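Local coordinates for proline dehydrogenase (Bradyrhizobium japonicum USDA 110, PDB 3HAZ), which probably oxidises L-proline to L-glutamate in two steps, with an FAD-dependent proline dehydrogenase and an NAD-dependent aldehyde dehydrogenase joined in one chain, at residues R336-L342 against R389-A395; F415-H421 against I438-A444. All coordinates share one frame; numbering follows the deposited sequence.

Contact 1 (R336-L342 against R389-A395); sequences RKLMVRL and RIFPQFA. With FAD (flavin-adenine dinucleotide), chain C.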
loop_
_atom_site.group_PDB
_atom_site.type_symbol
_atom_site.label_atom_id
_atom_site.label_comp_id
_atom_site.label_asym_id
_atom_site.label_seq_id
_atom_site.Cartn_x
_atom_site.Cartn_y
_atom_site.Cartn_z
ATOM N N ARG A 336 42.634 22.733 -45.534
ATOM C CA ARG A 336 43.558 22.354 -44.477
ATOM C C ARG A 336 43.314 20.917 -44.044
ATOM O O ARG A 336 42.235 20.366 -44.256
ATOM C CB ARG A 336 43.411 23.283 -43.263
ATOM C CG ARG A 336 43.477 24.771 -43.587
ATOM C CD ARG A 336 44.899 25.239 -43.891
ATOM N NE ARG A 336 44.900 26.665 -44.210
ATOM C CZ ARG A 336 44.869 27.635 -43.298
ATOM N NH1 ARG A 336 44.848 28.903 -43.682
ATOM N NH2 ARG A 336 44.862 27.338 -42.001
ATOM N N LYS A 337 44.343 20.314 -43.460
ATOM C CA LYS A 337 44.202 19.068 -42.727
ATOM C C LYS A 337 44.090 19.425 -41.255
ATOM O O LYS A 337 44.822 20.291 -40.765
ATOM C CB LYS A 337 45.431 18.183 -42.933
ATOM C CG LYS A 337 45.516 17.503 -44.286
ATOM C CD LYS A 337 46.567 16.400 -44.244
ATOM C CE LYS A 337 46.415 15.442 -45.410
ATOM N NZ LYS A 337 47.226 14.210 -45.213
ATOM N N LEU A 338 43.173 18.770 -40.553
ATOM C CA LEU A 338 42.970 19.032 -39.136
ATOM C C LEU A 338 43.078 17.754 -38.327
ATOM O O LEU A 338 42.748 16.668 -38.806
ATOM C CB LEU A 338 41.596 19.668 -38.892
ATOM C CG LEU A 338 41.267 20.955 -39.652
ATOM C CD1 LEU A 338 39.817 21.365 -39.411
ATOM C CD2 LEU A 338 42.222 22.072 -39.264
ATOM N N MET A 339 43.556 17.891 -37.099
ATOM C CA MET A 339 43.523 16.803 -36.140
ATOM C C MET A 339 42.394 17.105 -35.157
ATOM O O MET A 339 42.370 18.162 -34.520
ATOM C CB MET A 339 44.885 16.657 -35.454
ATOM C CG MET A 339 46.017 16.302 -36.435
ATOM S SD MET A 339 47.700 16.418 -35.777
ATOM C CE MET A 339 47.820 14.878 -34.849
ATOM N N VAL A 340 41.441 16.186 -35.072
ATOM C CA VAL A 340 40.201 16.434 -34.353
ATOM C C VAL A 340 40.001 15.422 -33.235
ATOM O O VAL A 340 39.917 14.222 -33.482
ATOM C CB VAL A 340 39.009 16.370 -35.312
ATOM C CG1 VAL A 340 37.717 16.647 -34.569
ATOM C CG2 VAL A 340 39.213 17.353 -36.457
ATOM N N ARG A 341 39.934 15.916 -32.005
ATOM C CA ARG A 341 39.768 15.059 -30.840
ATOM C C ARG A 341 38.305 14.841 -30.497
ATOM O O ARG A 341 37.561 15.796 -30.269
ATOM C CB ARG A 341 40.474 15.656 -29.621
ATOM C CG ARG A 341 40.383 14.753 -28.395
ATOM C CD ARG A 341 40.635 15.525 -27.113
ATOM N NE ARG A 341 41.980 16.081 -27.071
ATOM C CZ ARG A 341 42.271 17.248 -26.513
ATOM N NH1 ARG A 341 41.308 17.978 -25.960
ATOM N NH2 ARG A 341 43.514 17.686 -26.516
ATOM N N LEU A 342 37.896 13.579 -30.454
ATOM C CA LEU A 342 36.544 13.240 -30.035
ATOM C C LEU A 342 36.569 12.773 -28.585
ATOM O O LEU A 342 37.311 11.856 -28.231
ATOM C CB LEU A 342 35.949 12.151 -30.927
ATOM C CG LEU A 342 34.469 11.851 -30.708
ATOM C CD1 LEU A 342 33.600 13.033 -31.176
ATOM C CD2 LEU A 342 34.071 10.554 -31.415
ATOM N N ARG A 389 41.700 13.886 -44.746
ATOM C CA ARG A 389 41.749 15.308 -44.426
ATOM C C ARG A 389 41.665 15.510 -42.916
ATOM O O ARG A 389 42.413 16.300 -42.339
ATOM C CB ARG A 389 40.625 16.073 -45.126
ATOM C CG ARG A 389 40.656 17.566 -44.848
ATOM C CD ARG A 389 39.631 18.328 -45.677
ATOM N NE ARG A 389 39.836 18.154 -47.115
ATOM C CZ ARG A 389 40.726 18.825 -47.841
ATOM N NH1 ARG A 389 41.521 19.721 -47.269
ATOM N NH2 ARG A 389 40.826 18.594 -49.145
ATOM N N ILE A 390 40.739 14.798 -42.285
ATOM C CA ILE A 390 40.593 14.831 -40.836
ATOM C C ILE A 390 41.348 13.655 -40.214
ATOM O O ILE A 390 41.150 12.503 -40.606
ATOM C CB ILE A 390 39.104 14.759 -40.409
ATOM C CG1 ILE A 390 38.293 15.890 -41.046
ATOM C CG2 ILE A 390 38.972 14.782 -38.886
ATOM C CD1 ILE A 390 38.765 17.287 -40.662
ATOM N N PHE A 391 42.222 13.955 -39.259
ATOM C CA PHE A 391 42.903 12.926 -38.484
ATOM C C PHE A 391 42.224 12.836 -37.116
ATOM O O PHE A 391 42.434 13.694 -36.259
ATOM C CB PHE A 391 44.390 13.271 -38.335
ATOM C CG PHE A 391 45.182 12.252 -37.551
ATOM C CD1 PHE A 391 45.813 11.192 -38.200
ATOM C CD2 PHE A 391 45.321 12.372 -36.169
ATOM C CE1 PHE A 391 46.554 10.256 -37.484
ATOM C CE2 PHE A 391 46.061 11.436 -35.438
ATOM C CZ PHE A 391 46.676 10.376 -36.096
ATOM N N PRO A 392 41.384 11.806 -36.920
ATOM C CA PRO A 392 40.612 11.674 -35.680
ATOM C C PRO A 392 41.475 11.202 -34.518
ATOM O O PRO A 392 42.389 10.399 -34.707
ATOM C CB PRO A 392 39.561 10.603 -36.018
ATOM C CG PRO A 392 39.624 10.418 -37.512
ATOM C CD PRO A 392 41.037 10.764 -37.898
ATOM N N GLN A 393 41.176 11.714 -33.331
ATOM C CA GLN A 393 41.866 11.338 -32.108
ATOM C C GLN A 393 40.800 10.991 -31.080
ATOM O O GLN A 393 40.054 11.858 -30.632
ATOM C CB GLN A 393 42.714 12.500 -31.591
ATOM C CG GLN A 393 43.610 13.150 -32.650
ATOM C CD GLN A 393 44.116 14.519 -32.220
ATOM O OE1 GLN A 393 43.346 15.473 -32.109
ATOM N NE2 GLN A 393 45.413 14.615 -31.969
ATOM N N PHE A 394 40.717 9.721 -30.716
ATOM C CA PHE A 394 39.647 9.267 -29.845
ATOM C C PHE A 394 40.158 9.189 -28.419
ATOM O O PHE A 394 40.864 8.257 -28.054
ATOM C CB PHE A 394 39.104 7.920 -30.330
ATOM C CG PHE A 394 38.651 7.946 -31.766
ATOM C CD1 PHE A 394 37.470 8.582 -32.123
ATOM C CD2 PHE A 394 39.419 7.363 -32.763
ATOM C CE1 PHE A 394 37.057 8.627 -33.446
ATOM C CE2 PHE A 394 39.011 7.400 -34.085
ATOM C CZ PHE A 394 37.826 8.033 -34.428
ATOM N N ALA A 395 39.826 10.205 -27.633
ATOM C CA ALA A 395 40.221 10.258 -26.239
ATOM C C ALA A 395 39.167 9.556 -25.394
ATOM O O ALA A 395 38.024 10.002 -25.320
ATOM C CB ALA A 395 40.389 11.714 -25.794
HETATM P PA FAD C . 33.251 6.613 -19.652
HETATM O O1A FAD C . 33.153 6.020 -18.133
HETATM O O2A FAD C . 32.956 5.605 -20.670
HETATM O O5B FAD C . 32.174 7.821 -19.807
HETATM C C5B FAD C . 32.194 8.844 -18.854
HETATM C C4B FAD C . 31.329 10.016 -19.335
HETATM O O4B FAD C . 29.993 9.737 -20.027
HETATM C C3B FAD C . 31.366 11.348 -18.888
HETATM O O3B FAD C . 32.626 11.974 -18.717
HETATM C C2B FAD C . 30.252 12.021 -19.649
HETATM O O2B FAD C . 30.622 12.822 -20.757
HETATM C C1B FAD C . 29.268 10.945 -19.937
HETATM N N9A FAD C . 28.193 10.731 -18.986
HETATM C C8A FAD C . 28.281 10.312 -17.662
HETATM N N7A FAD C . 27.006 10.204 -17.175
HETATM C C5A FAD C . 26.119 10.557 -18.218
HETATM C C6A FAD C . 24.619 10.632 -18.292
HETATM N N6A FAD C . 23.801 10.307 -17.130
HETATM N N1A FAD C . 24.026 10.988 -19.411
HETATM C C2A FAD C . 24.790 11.297 -20.554
HETATM N N3A FAD C . 26.232 11.227 -20.482
HETATM C C4A FAD C . 26.848 10.854 -19.314
HETATM N N1 FAD C . 36.046 16.719 -22.288
HETATM C C2 FAD C . 35.571 17.964 -22.622
HETATM O O2 FAD C . 34.285 18.318 -22.275
HETATM N N3 FAD C . 36.431 18.902 -23.288
HETATM C C4 FAD C . 37.718 18.559 -23.593
HETATM O O4 FAD C . 38.535 19.450 -24.302
HETATM C C4X FAD C . 38.216 17.256 -23.249
HETATM N N5 FAD C . 39.620 16.863 -23.584
HETATM C C5X FAD C . 40.094 15.576 -23.231
HETATM C C6 FAD C . 41.477 15.195 -23.553
HETATM C C7 FAD C . 41.946 13.908 -23.204
HETATM C C7M FAD C . 43.385 13.534 -23.523
HETATM C C8 FAD C . 41.050 12.943 -22.523
HETATM C C8M FAD C . 41.535 11.539 -22.127
HETATM C C9 FAD C . 39.729 13.312 -22.216
HETATM C C9A FAD C . 39.234 14.655 -22.569
HETATM N N10 FAD C . 37.859 15.046 -22.251
HETATM C C10 FAD C . 37.384 16.361 -22.614
HETATM C "C1'" FAD C . 36.856 14.069 -21.716
HETATM C "C2'" FAD C . 36.721 14.001 -20.174
HETATM O "O2'" FAD C . 37.838 14.630 -19.556
HETATM C "C3'" FAD C . 36.548 12.533 -19.750
HETATM O "O3'" FAD C . 37.805 11.866 -19.783
HETATM C "C4'" FAD C . 35.534 11.750 -20.659
HETATM O "O4'" FAD C . 34.322 12.363 -20.933
HETATM C "C5'" FAD C . 35.345 10.283 -20.188
HETATM O "O5'" FAD C . 34.915 9.420 -21.229
HETATM P P FAD C . 35.387 7.831 -21.153
HETATM O O1P FAD C . 34.889 7.038 -22.532
HETATM O O2P FAD C . 36.841 7.757 -20.965
HETATM O O3P FAD C . 34.751 7.224 -19.777
HETATM O O HOH W 1 43.865 18.348 -32.300
#
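V340 and I390 meet through their CG2 methyls, 3.5 Å apart and tight for an apolar pair. With V340 CG1 anti to the backbone N (chi1 -179°), CG2 falls beside that N and is aimed at I390. On the same face L338 CB rests on I390 CD1, and L342 CD2 reaches the edge of the F394 ring in its plane, 4.0 Å from F394 CD1. Helix 369-384 covers this face, with L383 on I390 and C379 on L342. The opposite face carries M339, F391, Q393 and R341. M339 runs alongside F391, pointing the same way; its chain bends at chi3 (79°) and brings CE to 3.8 Å from F391 CD2. The two strands are parallel neighbours in the TIM-type barrel of the proline dehydrogenase domain, so L338, V340 and L342 face the outer helices while M339 and R341 point into the barrel. Six backbone bonds join them, the straightest from F391 N to L338 O (2.8 Å, 177°). Inside the barrel, a water donates to both M339 O and Q393 OE1, tying side chain to neighbouring backbone, while Q393 NE2 turns to E416 and N276. R341 lies with one guanidinium face over FAD C6, and its NH1 comes 3.1 Å from FAD N5. D280, S237, Q418 and Y443 fix the guanidinium in this place beside N5. A395 CB abuts the dimethylbenzene side of the flavin, 3.6 Å from C8. At the far end of the pair, R389 NH1 donates to R336 O (3.2 Å) from above the carbonyl plane and also forms a salt bridge with D335.

Contact 2 (F415-H421 against I438-A444); sequences FEFQRLH and IAYRTYA. With FAD (flavin-adenine dinucleotide), chain C.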
loop_
_atom_site.group_PDB
_atom_site.type_symbol
_atom_site.label_atom_id
_atom_site.label_comp_id
_atom_site.label_asym_id
_atom_site.label_seq_id
_atom_site.Cartn_x
_atom_site.Cartn_y
_atom_site.Cartn_z
ATOM N N PHE A 415 44.450 7.562 -37.717
ATOM C CA PHE A 415 43.811 8.018 -36.483
ATOM C C PHE A 415 44.657 7.602 -35.276
ATOM O O PHE A 415 45.614 6.830 -35.411
ATOM C CB PHE A 415 42.380 7.467 -36.365
ATOM C CG PHE A 415 42.317 5.987 -36.084
ATOM C CD1 PHE A 415 42.144 5.521 -34.790
ATOM C CD2 PHE A 415 42.434 5.063 -37.114
ATOM C CE1 PHE A 415 42.086 4.160 -34.527
ATOM C CE2 PHE A 415 42.384 3.703 -36.858
ATOM C CZ PHE A 415 42.209 3.250 -35.565
ATOM N N GLU A 416 44.321 8.128 -34.106
ATOM C CA GLU A 416 44.979 7.707 -32.875
ATOM C C GLU A 416 43.952 7.634 -31.756
ATOM O O GLU A 416 42.825 8.125 -31.894
ATOM C CB GLU A 416 46.103 8.688 -32.492
ATOM C CG GLU A 416 45.575 10.030 -31.961
ATOM C CD GLU A 416 46.663 11.061 -31.697
ATOM O OE1 GLU A 416 47.798 10.880 -32.185
ATOM O OE2 GLU A 416 46.371 12.068 -31.010
ATOM N N PHE A 417 44.339 6.996 -30.656
ATOM C CA PHE A 417 43.589 7.102 -29.419
ATOM C C PHE A 417 44.329 8.084 -28.508
ATOM O O PHE A 417 45.500 8.391 -28.739
ATOM C CB PHE A 417 43.454 5.735 -28.740
ATOM C CG PHE A 417 42.568 4.776 -29.485
ATOM C CD1 PHE A 417 43.117 3.788 -30.291
ATOM C CD2 PHE A 417 41.189 4.877 -29.394
ATOM C CE1 PHE A 417 42.302 2.910 -30.991
ATOM C CE2 PHE A 417 40.364 4.003 -30.090
ATOM C CZ PHE A 417 40.922 3.018 -30.889
ATOM N N GLN A 418 43.654 8.570 -27.474
ATOM C CA GLN A 418 44.312 9.414 -26.478
ATOM C C GLN A 418 43.904 9.039 -25.063
ATOM O O GLN A 418 42.851 8.434 -24.838
ATOM C CB GLN A 418 44.008 10.891 -26.704
ATOM C CG GLN A 418 44.312 11.402 -28.083
ATOM C CD GLN A 418 44.135 12.897 -28.178
ATOM O OE1 GLN A 418 43.379 13.490 -27.403
ATOM N NE2 GLN A 418 44.839 13.524 -29.128
ATOM N N ARG A 419 44.748 9.415 -24.111
ATOM C CA ARG A 419 44.486 9.157 -22.712
ATOM C C ARG A 419 45.211 10.184 -21.856
ATOM O O ARG A 419 46.151 10.838 -22.312
ATOM C CB ARG A 419 44.973 7.763 -22.336
ATOM C CG ARG A 419 46.498 7.639 -22.284
ATOM C CD ARG A 419 46.915 6.308 -21.682
ATOM N NE ARG A 419 48.336 6.266 -21.367
ATOM C CZ ARG A 419 48.835 6.356 -20.139
ATOM N NH1 ARG A 419 50.145 6.313 -19.961
ATOM N NH2 ARG A 419 48.026 6.492 -19.089
ATOM N N LEU A 420 44.787 10.297 -20.605
ATOM C CA LEU A 420 45.430 11.185 -19.651
ATOM C C LEU A 420 46.378 10.392 -18.755
ATOM O O LEU A 420 46.024 9.328 -18.246
ATOM C CB LEU A 420 44.374 11.894 -18.802
ATOM C CG LEU A 420 44.819 13.183 -18.113
ATOM C CD1 LEU A 420 45.247 14.220 -19.145
ATOM C CD2 LEU A 420 43.700 13.728 -17.234
ATOM N N HIS A 421 47.591 10.901 -18.579
ATOM C CA HIS A 421 48.552 10.262 -17.691
ATOM C C HIS A 421 47.855 9.894 -16.375
ATOM O O HIS A 421 47.115 10.695 -15.808
ATOM C CB HIS A 421 49.749 11.192 -17.457
ATOM C CG HIS A 421 50.994 10.483 -17.024
ATOM N ND1 HIS A 421 51.417 9.304 -17.599
ATOM C CD2 HIS A 421 51.913 10.791 -16.078
ATOM C CE1 HIS A 421 52.536 8.909 -17.018
ATOM N NE2 HIS A 421 52.859 9.794 -16.092
ATOM N N ILE A 438 48.818 0.336 -33.827
ATOM C CA ILE A 438 47.980 1.286 -33.103
ATOM C C ILE A 438 48.790 2.406 -32.453
ATOM O O ILE A 438 49.847 2.173 -31.873
ATOM C CB ILE A 438 47.096 0.575 -32.063
ATOM C CG1 ILE A 438 45.852 0.007 -32.746
ATOM C CG2 ILE A 438 46.686 1.530 -30.960
ATOM C CD1 ILE A 438 45.088 1.034 -33.561
ATOM N N ALA A 439 48.291 3.628 -32.581
ATOM C CA ALA A 439 48.917 4.774 -31.950
ATOM C C ALA A 439 48.016 5.346 -30.861
ATOM O O ALA A 439 46.801 5.431 -31.029
ATOM C CB ALA A 439 49.232 5.842 -32.990
ATOM N N TYR A 440 48.620 5.721 -29.741
ATOM C CA TYR A 440 47.916 6.491 -28.726
ATOM C C TYR A 440 48.798 7.582 -28.126
ATOM O O TYR A 440 49.991 7.387 -27.889
ATOM C CB TYR A 440 47.318 5.597 -27.640
ATOM C CG TYR A 440 48.300 4.829 -26.786
ATOM C CD1 TYR A 440 48.736 3.558 -27.160
ATOM C CD2 TYR A 440 48.758 5.355 -25.582
ATOM C CE1 TYR A 440 49.622 2.842 -26.368
ATOM C CE2 TYR A 440 49.635 4.650 -24.783
ATOM C CZ TYR A 440 50.065 3.394 -25.179
ATOM O OH TYR A 440 50.940 2.702 -24.375
ATOM N N ARG A 441 48.188 8.739 -27.911
ATOM C CA ARG A 441 48.855 9.900 -27.358
ATOM C C ARG A 441 48.564 9.978 -25.864
ATOM O O ARG A 441 47.423 9.802 -25.435
ATOM C CB ARG A 441 48.332 11.163 -28.052
ATOM C CG ARG A 441 48.984 12.463 -27.594
ATOM C CD ARG A 441 48.465 13.631 -28.422
ATOM N NE ARG A 441 48.545 13.336 -29.848
ATOM C CZ ARG A 441 49.544 13.729 -30.633
ATOM N NH1 ARG A 441 50.544 14.443 -30.131
ATOM N NH2 ARG A 441 49.545 13.404 -31.920
ATOM N N THR A 442 49.597 10.235 -25.072
ATOM C CA THR A 442 49.427 10.386 -23.634
ATOM C C THR A 442 49.659 11.842 -23.249
ATOM O O THR A 442 50.698 12.424 -23.573
ATOM C CB THR A 442 50.376 9.444 -22.858
ATOM O OG1 THR A 442 50.097 8.090 -23.232
ATOM C CG2 THR A 442 50.187 9.583 -21.357
ATOM N N TYR A 443 48.671 12.441 -22.592
ATOM C CA TYR A 443 48.797 13.820 -22.142
ATOM C C TYR A 443 49.129 13.859 -20.663
ATOM O O TYR A 443 48.597 13.073 -19.870
ATOM C CB TYR A 443 47.495 14.597 -22.339
ATOM C CG TYR A 443 47.151 14.999 -23.753
ATOM C CD1 TYR A 443 47.427 16.279 -24.219
ATOM C CD2 TYR A 443 46.487 14.119 -24.602
ATOM C CE1 TYR A 443 47.078 16.664 -25.509
ATOM C CE2 TYR A 443 46.126 14.495 -25.889
ATOM C CZ TYR A 443 46.428 15.763 -26.338
ATOM O OH TYR A 443 46.076 16.129 -27.618
ATOM N N ALA A 444 49.988 14.801 -20.300
ATOM C CA ALA A 444 50.297 15.069 -18.903
ATOM C C ALA A 444 49.724 16.423 -18.505
ATOM O O ALA A 444 49.837 17.400 -19.255
ATOM C CB ALA A 444 51.819 15.038 -18.678
HETATM P PA FAD C . 33.251 6.613 -19.652
HETATM O O1A FAD C . 33.153 6.020 -18.133
HETATM O O2A FAD C . 32.956 5.605 -20.670
HETATM O O5B FAD C . 32.174 7.821 -19.807
HETATM C C5B FAD C . 32.194 8.844 -18.854
HETATM C C4B FAD C . 31.329 10.016 -19.335
HETATM O O4B FAD C . 29.993 9.737 -20.027
HETATM C C3B FAD C . 31.366 11.348 -18.888
HETATM O O3B FAD C . 32.626 11.974 -18.717
HETATM C C2B FAD C . 30.252 12.021 -19.649
HETATM O O2B FAD C . 30.622 12.822 -20.757
HETATM C C1B FAD C . 29.268 10.945 -19.937
HETATM N N9A FAD C . 28.193 10.731 -18.986
HETATM C C8A FAD C . 28.281 10.312 -17.662
HETATM N N7A FAD C . 27.006 10.204 -17.175
HETATM C C5A FAD C . 26.119 10.557 -18.218
HETATM C C6A FAD C . 24.619 10.632 -18.292
HETATM N N6A FAD C . 23.801 10.307 -17.130
HETATM N N1A FAD C . 24.026 10.988 -19.411
HETATM C C2A FAD C . 24.790 11.297 -20.554
HETATM N N3A FAD C . 26.232 11.227 -20.482
HETATM C C4A FAD C . 26.848 10.854 -19.314
HETATM N N1 FAD C . 36.046 16.719 -22.288
HETATM C C2 FAD C . 35.571 17.964 -22.622
HETATM O O2 FAD C . 34.285 18.318 -22.275
HETATM N N3 FAD C . 36.431 18.902 -23.288
HETATM C C4 FAD C . 37.718 18.559 -23.593
HETATM O O4 FAD C . 38.535 19.450 -24.302
HETATM C C4X FAD C . 38.216 17.256 -23.249
HETATM N N5 FAD C . 39.620 16.863 -23.584
HETATM C C5X FAD C . 40.094 15.576 -23.231
HETATM C C6 FAD C . 41.477 15.195 -23.553
HETATM C C7 FAD C . 41.946 13.908 -23.204
HETATM C C7M FAD C . 43.385 13.534 -23.523
HETATM C C8 FAD C . 41.050 12.943 -22.523
HETATM C C8M FAD C . 41.535 11.539 -22.127
HETATM C C9 FAD C . 39.729 13.312 -22.216
HETATM C C9A FAD C . 39.234 14.655 -22.569
HETATM N N10 FAD C . 37.859 15.046 -22.251
HETATM C C10 FAD C . 37.384 16.361 -22.614
HETATM C "C1'" FAD C . 36.856 14.069 -21.716
HETATM C "C2'" FAD C . 36.721 14.001 -20.174
HETATM O "O2'" FAD C . 37.838 14.630 -19.556
HETATM C "C3'" FAD C . 36.548 12.533 -19.750
HETATM O "O3'" FAD C . 37.805 11.866 -19.783
HETATM C "C4'" FAD C . 35.534 11.750 -20.659
HETATM O "O4'" FAD C . 34.322 12.363 -20.933
HETATM C "C5'" FAD C . 35.345 10.283 -20.188
HETATM O "O5'" FAD C . 34.915 9.420 -21.229
HETATM P P FAD C . 35.387 7.831 -21.153
HETATM O O1P FAD C . 34.889 7.038 -22.532
HETATM O O2P FAD C . 36.841 7.757 -20.965
HETATM O O3P FAD C . 34.751 7.224 -19.777
HETATM O O HOH W 2 46.429 4.021 -34.849
#
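R441 meets E416 and Q418 at several points, from CB to the guanidinium. Its CB lies 3.7 Å from E416 OE2, and with CG anti to the backbone N (chi1 -178°) the chain rises from the sheet on the inner face of the barrel, where the E416 carboxylate leans across to it. CD passes Q418 NE2 at 3.7 Å, the two side chains lying alongside each other. A bend at chi3 then turns the guanidinium side-on to the carboxylate. NE donates to E416 OE2 at 2.8 Å, nearly straight (172°) and in the guanidinium plane, while NH2 takes the syn lone pair of OE1 at 3.1 Å. The carboxylate and guanidinium planes are 44° apart, so this two-pronged salt bridge is twisted rather than flat. NH1, at the other corner, is bound by R233 O and S193 OG. OE2 also accepts from Q418 NE2, nearly along its C-O axis, which helps fix the amide's rotation. Q418 OE1, turned to R341, lies 3.3 Å from Y443 CE2, its amide set at the edge of the ring and steeply inclined to it. Y443 CD2 in turn approaches the flavin methyl C7M at 3.3 Å, placing this ring in the wall of the FAD pocket. On the outer face R419 runs beside T442, whose CG2 lies over one face of the guanidinium; R419 NE makes only a weak bond to T442 OG1, and R419 NH2 donates to M423 O. Five backbone bonds zip the parallel strands together. They are the two strands of a beta-alpha-beta unit of the TIM-type barrel: helix 425-434 packs on F417, R419 and I438 from outside, helix 399-409 covers F415 and F417, and strand 390-395 adjoins 416-420 on its other edge.

From the N terminus, the chain runs along 336-342, passes through helices 348-357 and 369-384, and returns at 389-395, where contact 1 closes that loop. Helix 399-409 then leads to 415-421, and helix 425-434 to 438-444, closing the shorter loop of contact 2. The two loops follow in series, neither nested nor crossed. Strands 390-395 and 416-420 are neighbours, so the contacts join into four consecutive staves of one barrel: F394 O lies 2.9 Å from Q418 N, a probable hydrogen bond. Both contacts reach the FAD, and together they line part of the pocket round the flavin ring, toward its dimethylbenzene end and N5.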